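Local structure of RNA polymerase ECF-subfamily sigma factor (Streptomyces venezuelae, 6DXO) at residues R98-F111 and I131-L145. The protein probably directs RNA polymerase to specific promoters as an ECF sigma factor for aerial mycelium formation, and is bound by the anti-sigma factor RsbN. Numbering follows the deposited sequence.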
loop_
_atom_site.group_PDB
_atom_site.type_symbol
_atom_site.label_atom_id
_atom_site.label_comp_id
_atom_site.label_asym_id
_atom_site.label_seq_id
_atom_site.Cartn_x
_atom_site.Cartn_y
_atom_site.Cartn_z
ATOM N N ARG A 98 -14.050 -2.055 8.465
ATOM C CA ARG A 98 -15.457 -2.391 8.226
ATOM C C ARG A 98 -16.413 -1.198 8.356
ATOM O O ARG A 98 -17.549 -1.256 7.880
ATOM C CB ARG A 98 -15.904 -3.531 9.146
ATOM C CG ARG A 98 -15.225 -4.863 8.867
ATOM C CD ARG A 98 -15.832 -5.967 9.714
ATOM N NE ARG A 98 -15.613 -5.739 11.138
ATOM C CZ ARG A 98 -14.870 -6.522 11.912
ATOM N NH1 ARG A 98 -14.284 -7.594 11.400
ATOM N NH2 ARG A 98 -14.723 -6.240 13.198
ATOM N N LEU A 99 -15.960 -0.123 8.998
ATOM C CA LEU A 99 -16.783 1.078 9.134
ATOM C C LEU A 99 -17.094 1.662 7.771
ATOM O O LEU A 99 -16.334 1.475 6.822
ATOM C CB LEU A 99 -16.064 2.137 9.981
ATOM C CG LEU A 99 -15.624 1.737 11.386
ATOM C CD1 LEU A 99 -14.707 2.804 11.983
ATOM C CD2 LEU A 99 -16.833 1.486 12.282
ATOM N N ASN A 100 -18.207 2.383 7.668
ATOM C CA ASN A 100 -18.541 3.074 6.434
ATOM C C ASN A 100 -17.491 4.149 6.159
ATOM O O ASN A 100 -16.702 4.477 7.044
ATOM C CB ASN A 100 -19.954 3.669 6.505
ATOM C CG ASN A 100 -20.010 4.959 7.302
ATOM O OD1 ASN A 100 -19.121 5.248 8.100
ATOM N ND2 ASN A 100 -21.064 5.741 7.090
ATOM N N PRO A 101 -17.461 4.681 4.926
ATOM C CA PRO A 101 -16.464 5.681 4.524
ATOM C C PRO A 101 -16.292 6.839 5.517
ATOM O O PRO A 101 -15.164 7.108 5.934
ATOM C CB PRO A 101 -16.994 6.192 3.174
ATOM C CG PRO A 101 -18.372 5.592 3.015
ATOM C CD PRO A 101 -18.356 4.335 3.810
ATOM N N GLN A 102 -17.380 7.510 5.888
ATOM C CA GLN A 102 -17.285 8.647 6.802
ATOM C C GLN A 102 -16.702 8.276 8.172
ATOM O O GLN A 102 -15.787 8.940 8.668
ATOM C CB GLN A 102 -18.649 9.325 6.971
ATOM C CG GLN A 102 -19.152 10.005 5.715
ATOM C CD GLN A 102 -18.291 11.184 5.304
ATOM O OE1 GLN A 102 -18.443 12.287 5.826
ATOM N NE2 GLN A 102 -17.380 10.956 4.365
ATOM N N GLN A 103 -17.240 7.229 8.787
ATOM C CA GLN A 103 -16.766 6.808 10.103
ATOM C C GLN A 103 -15.331 6.284 10.047
ATOM O O GLN A 103 -14.534 6.519 10.961
ATOM C CB GLN A 103 -17.696 5.748 10.705
ATOM C CG GLN A 103 -19.093 6.272 11.018
ATOM C CD GLN A 103 -20.001 5.219 11.630
ATOM O OE1 GLN A 103 -19.603 4.080 11.835
ATOM N NE2 GLN A 103 -21.237 5.611 11.934
ATOM N N GLN A 104 -14.993 5.581 8.973
ATOM C CA GLN A 104 -13.627 5.067 8.849
ATOM C C GLN A 104 -12.608 6.208 8.769
ATOM O O GLN A 104 -11.623 6.236 9.498
ATOM C CB GLN A 104 -13.480 4.138 7.643
ATOM C CG GLN A 104 -12.166 3.354 7.704
ATOM C CD GLN A 104 -12.023 2.300 6.620
ATOM O OE1 GLN A 104 -10.905 1.985 6.204
ATOM N NE2 GLN A 104 -13.144 1.734 6.174
ATOM N N GLU A 105 -12.861 7.155 7.877
ATOM C CA GLU A 105 -11.996 8.312 7.727
ATOM C C GLU A 105 -11.891 9.120 9.019
ATOM O O GLU A 105 -10.816 9.618 9.354
ATOM C CB GLU A 105 -12.501 9.217 6.606
ATOM C CG GLU A 105 -11.647 10.451 6.404
ATOM C CD GLU A 105 -12.001 11.197 5.139
ATOM O OE1 GLU A 105 -13.071 10.898 4.560
ATOM O OE2 GLU A 105 -11.209 12.073 4.723
ATOM N N CYS A 106 -13.006 9.265 9.736
ATOM C CA CYS A 106 -12.987 10.032 10.980
ATOM C C CYS A 106 -12.049 9.390 12.009
ATOM O O CYS A 106 -11.170 10.052 12.559
ATOM C CB CYS A 106 -14.400 10.189 11.560
ATOM S SG CYS A 106 -14.511 11.377 12.932
ATOM N N VAL A 107 -12.221 8.098 12.265
ATOM C CA VAL A 107 -11.359 7.422 13.239
ATOM C C VAL A 107 -9.891 7.398 12.798
ATOM O O VAL A 107 -8.990 7.493 13.620
ATOM C CB VAL A 107 -11.829 5.979 13.574
ATOM C CG1 VAL A 107 -13.212 5.988 14.209
ATOM C CG2 VAL A 107 -11.784 5.087 12.349
ATOM N N THR A 108 -9.653 7.270 11.499
ATOM C CA THR A 108 -8.282 7.229 10.983
ATOM C C THR A 108 -7.588 8.574 11.193
ATOM O O THR A 108 -6.504 8.649 11.761
ATOM C CB THR A 108 -8.274 6.867 9.503
ATOM O OG1 THR A 108 -8.904 5.585 9.340
ATOM C CG2 THR A 108 -6.838 6.787 8.976
ATOM N N LEU A 109 -8.240 9.644 10.770
ATOM C CA LEU A 109 -7.679 10.978 10.979
ATOM C C LEU A 109 -7.512 11.323 12.462
ATOM O O LEU A 109 -6.467 11.826 12.859
ATOM C CB LEU A 109 -8.546 12.027 10.292
ATOM C CG LEU A 109 -8.619 12.051 8.763
ATOM C CD1 LEU A 109 -9.818 12.889 8.352
ATOM C CD2 LEU A 109 -7.351 12.601 8.160
ATOM N N ARG A 110 -8.544 11.074 13.269
ATOM C CA ARG A 110 -8.501 11.465 14.690
ATOM C C ARG A 110 -7.516 10.649 15.520
ATOM O O ARG A 110 -6.766 11.196 16.342
ATOM C CB ARG A 110 -9.890 11.354 15.334
ATOM C CG ARG A 110 -10.888 12.393 14.870
ATOM C CD ARG A 110 -10.705 13.728 15.595
ATOM N NE ARG A 110 -11.092 13.626 16.997
ATOM C CZ ARG A 110 -10.273 13.805 18.027
ATOM N NH1 ARG A 110 -8.996 14.112 17.832
ATOM N NH2 ARG A 110 -10.734 13.680 19.261
ATOM N N PHE A 111 -7.520 9.337 15.318
ATOM C CA PHE A 111 -6.831 8.469 16.262
ATOM C C PHE A 111 -5.587 7.813 15.680
ATOM O O PHE A 111 -4.593 7.653 16.375
ATOM C CB PHE A 111 -7.805 7.446 16.844
ATOM C CG PHE A 111 -9.033 8.075 17.446
ATOM C CD1 PHE A 111 -10.299 7.763 16.965
ATOM C CD2 PHE A 111 -8.916 9.017 18.459
ATOM C CE1 PHE A 111 -11.433 8.356 17.507
ATOM C CE2 PHE A 111 -10.051 9.618 19.004
ATOM C CZ PHE A 111 -11.307 9.285 18.527
ATOM N N ILE A 131 -18.207 16.533 13.468
ATOM C CA ILE A 131 -17.095 15.628 13.791
ATOM C C ILE A 131 -17.289 14.976 15.167
ATOM O O ILE A 131 -17.055 13.785 15.341
ATOM C CB ILE A 131 -15.700 16.320 13.716
ATOM C CG1 ILE A 131 -15.428 16.865 12.310
ATOM C CG2 ILE A 131 -14.579 15.353 14.162
ATOM C CD1 ILE A 131 -15.516 15.832 11.205
ATOM N N LYS A 132 -17.727 15.751 16.157
ATOM C CA LYS A 132 -17.953 15.161 17.471
ATOM C C LYS A 132 -19.023 14.072 17.405
ATOM O O LYS A 132 -18.886 13.022 18.030
ATOM C CB LYS A 132 -18.316 16.229 18.500
ATOM C CG LYS A 132 -17.148 17.090 18.920
ATOM C CD LYS A 132 -17.574 18.134 19.939
ATOM C CE LYS A 132 -16.466 19.150 20.162
ATOM N NZ LYS A 132 -16.804 20.101 21.251
ATOM N N THR A 133 -20.091 14.329 16.655
ATOM C CA THR A 133 -21.121 13.320 16.452
ATOM C C THR A 133 -20.544 12.101 15.730
ATOM O O THR A 133 -20.781 10.955 16.120
ATOM C CB THR A 133 -22.295 13.879 15.634
ATOM O OG1 THR A 133 -22.922 14.936 16.371
ATOM C CG2 THR A 133 -23.318 12.788 15.357
ATOM N N LEU A 134 -19.778 12.362 14.677
ATOM C CA LEU A 134 -19.255 11.304 13.820
ATOM C C LEU A 134 -18.281 10.384 14.538
ATOM O O LEU A 134 -18.320 9.162 14.361
ATOM C CB LEU A 134 -18.598 11.915 12.576
ATOM C CG LEU A 134 -18.053 10.961 11.515
ATOM C CD1 LEU A 134 -19.079 9.883 11.163
ATOM C CD2 LEU A 134 -17.630 11.745 10.277
ATOM N N GLN A 135 -17.397 10.959 15.346
ATOM C CA GLN A 135 -16.424 10.153 16.059
ATOM C C GLN A 135 -17.111 9.316 17.124
ATOM O O GLN A 135 -16.662 8.221 17.448
ATOM C CB GLN A 135 -15.337 11.027 16.685
ATOM C CG GLN A 135 -15.784 11.837 17.894
ATOM C CD GLN A 135 -14.668 12.704 18.419
ATOM O OE1 GLN A 135 -13.556 12.686 17.888
ATOM N NE2 GLN A 135 -14.948 13.462 19.470
ATOM N N TYR A 136 -18.215 9.835 17.662
ATOM C CA TYR A 136 -18.971 9.077 18.641
ATOM C C TYR A 136 -19.634 7.868 17.986
ATOM O O TYR A 136 -19.555 6.750 18.499
ATOM C CB TYR A 136 -20.006 9.959 19.360
ATOM C CG TYR A 136 -20.927 9.150 20.237
ATOM C CD1 TYR A 136 -20.452 8.527 21.385
ATOM C CD2 TYR A 136 -22.266 8.981 19.903
ATOM C CE1 TYR A 136 -21.280 7.769 22.182
ATOM C CE2 TYR A 136 -23.107 8.222 20.700
ATOM C CZ TYR A 136 -22.608 7.621 21.837
ATOM O OH TYR A 136 -23.432 6.862 22.634
ATOM N N ARG A 137 -20.274 8.090 16.842
ATOM C CA ARG A 137 -20.983 7.022 16.150
ATOM C C ARG A 137 -19.999 5.989 15.626
ATOM O O ARG A 137 -20.313 4.803 15.543
ATOM C CB ARG A 137 -21.825 7.586 14.999
ATOM C CG ARG A 137 -23.028 8.407 15.454
ATOM C CD ARG A 137 -23.702 9.115 14.287
ATOM N NE ARG A 137 -24.925 9.811 14.693
ATOM C CZ ARG A 137 -25.584 10.679 13.929
ATOM N NH1 ARG A 137 -25.140 10.976 12.714
ATOM N NH2 ARG A 137 -26.685 11.260 14.384
ATOM N N ALA A 138 -18.799 6.446 15.288
ATOM C CA ALA A 138 -17.777 5.560 14.736
ATOM C C ALA A 138 -17.222 4.608 15.786
ATOM O O ALA A 138 -17.097 3.404 15.539
ATOM C CB ALA A 138 -16.655 6.369 14.084
ATOM N N VAL A 139 -16.885 5.140 16.956
ATOM C CA VAL A 139 -16.342 4.308 18.020
ATOM C C VAL A 139 -17.415 3.384 18.603
ATOM O O VAL A 139 -17.116 2.275 19.048
ATOM C CB VAL A 139 -15.697 5.151 19.138
ATOM C CG1 VAL A 139 -15.097 4.246 20.197
ATOM C CG2 VAL A 139 -14.628 6.076 18.559
ATOM N N ARG A 140 -18.667 3.842 18.597
ATOM C CA ARG A 140 -19.769 3.014 19.082
ATOM C C ARG A 140 -19.965 1.805 18.171
ATOM O O ARG A 140 -20.243 0.697 18.643
ATOM C CB ARG A 140 -21.069 3.827 19.218
ATOM C CG ARG A 140 -22.106 3.523 18.153
ATOM C CD ARG A 140 -23.526 3.617 18.703
ATOM N NE ARG A 140 -23.940 4.991 18.965
ATOM C CZ ARG A 140 -24.596 5.754 18.095
ATOM N NH1 ARG A 140 -24.915 5.278 16.899
ATOM N NH2 ARG A 140 -24.933 6.994 18.419
ATOM N N THR A 141 -19.783 2.013 16.870
ATOM C CA THR A 141 -19.879 0.929 15.898
ATOM C C THR A 141 -18.745 -0.084 16.043
ATOM O O THR A 141 -18.956 -1.287 15.877
ATOM C CB THR A 141 -19.900 1.454 14.465
ATOM O OG1 THR A 141 -21.075 2.247 14.266
ATOM C CG2 THR A 141 -19.896 0.296 13.469
ATOM N N LEU A 142 -17.543 0.396 16.345
ATOM C CA LEU A 142 -16.435 -0.510 16.630
ATOM C C LEU A 142 -16.766 -1.340 17.860
ATOM O O LEU A 142 -16.390 -2.510 17.957
ATOM C CB LEU A 142 -15.138 0.260 16.880
ATOM C CG LEU A 142 -14.407 0.884 15.694
ATOM C CD1 LEU A 142 -13.195 1.642 16.200
ATOM C CD2 LEU A 142 -13.989 -0.176 14.690
ATOM N N ALA A 143 -17.478 -0.727 18.798
ATOM C CA ALA A 143 -17.816 -1.386 20.051
ATOM C C ALA A 143 -18.793 -2.541 19.842
ATOM O O ALA A 143 -18.761 -3.525 20.583
ATOM C CB ALA A 143 -18.379 -0.383 21.042
ATOM N N ARG A 144 -19.656 -2.426 18.834
ATOM C CA ARG A 144 -20.635 -3.477 18.572
ATOM C C ARG A 144 -20.044 -4.645 17.776
ATOM O O ARG A 144 -20.064 -5.785 18.242
ATOM C CB ARG A 144 -21.890 -2.923 17.886
ATOM C CG ARG A 144 -21.728 -2.565 16.419
ATOM C CD ARG A 144 -23.066 -2.182 15.824
ATOM N NE ARG A 144 -23.749 -1.213 16.671
ATOM C CZ ARG A 144 -23.702 0.103 16.492
ATOM N NH1 ARG A 144 -23.011 0.613 15.481
ATOM N NH2 ARG A 144 -24.353 0.909 17.319
ATOM N N LEU A 145 -19.514 -4.364 16.588
ATOM C CA LEU A 145 -18.956 -5.420 15.749
ATOM C C LEU A 145 -17.614 -5.921 16.278
ATOM O O LEU A 145 -16.895 -6.646 15.592
ATOM C CB LEU A 145 -18.853 -4.979 14.283
ATOM C CG LEU A 145 -18.160 -3.667 13.914
ATOM C CD1 LEU A 145 -16.682 -3.707 14.261
ATOM C CD2 LEU A 145 -18.349 -3.389 12.432
#
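In sigma region 4, whose helices 117-124 and 128-144 form the helix-turn-helix, the last helix packs across helix 101-111, where Q103 and C106 meet L134, Q135 and A138. The axes lie 8.9 Å apart at 99°, a nearly perpendicular crossing that small residues permit: A138 CB sits 3.5 Å from V107 CG1. Q103 is a knob in a mixed hole of L134, R137, A138 and T141: its methylenes lie on L134 and A138, CG 3.6 Å from L134 CD1, while the amide reaches T141 and R137. C106, slim enough for the crossing, brings CB to 3.7 Å from L134 CG. Towards the C-terminal end of helix 131-144, L99 CD2 presses on T141 CG2 (3.5 Å). The polar grip lies near F111: R110 NE donates to Q135 OE1 at 2.8 Å and 164°, in the carbonyl plane, with a weak second bond from NH2. Bends at chi2 (-81°) and chi3 turn the guanidinium to Q135, while NH1 reaches L115 O. A leucine in place of R110 would probably leave Q135 OE1 and L115 O without these donors and the glutamine amide freer to turn. The crossing thus joins a close-fitting, largely apolar centre to a directional bond.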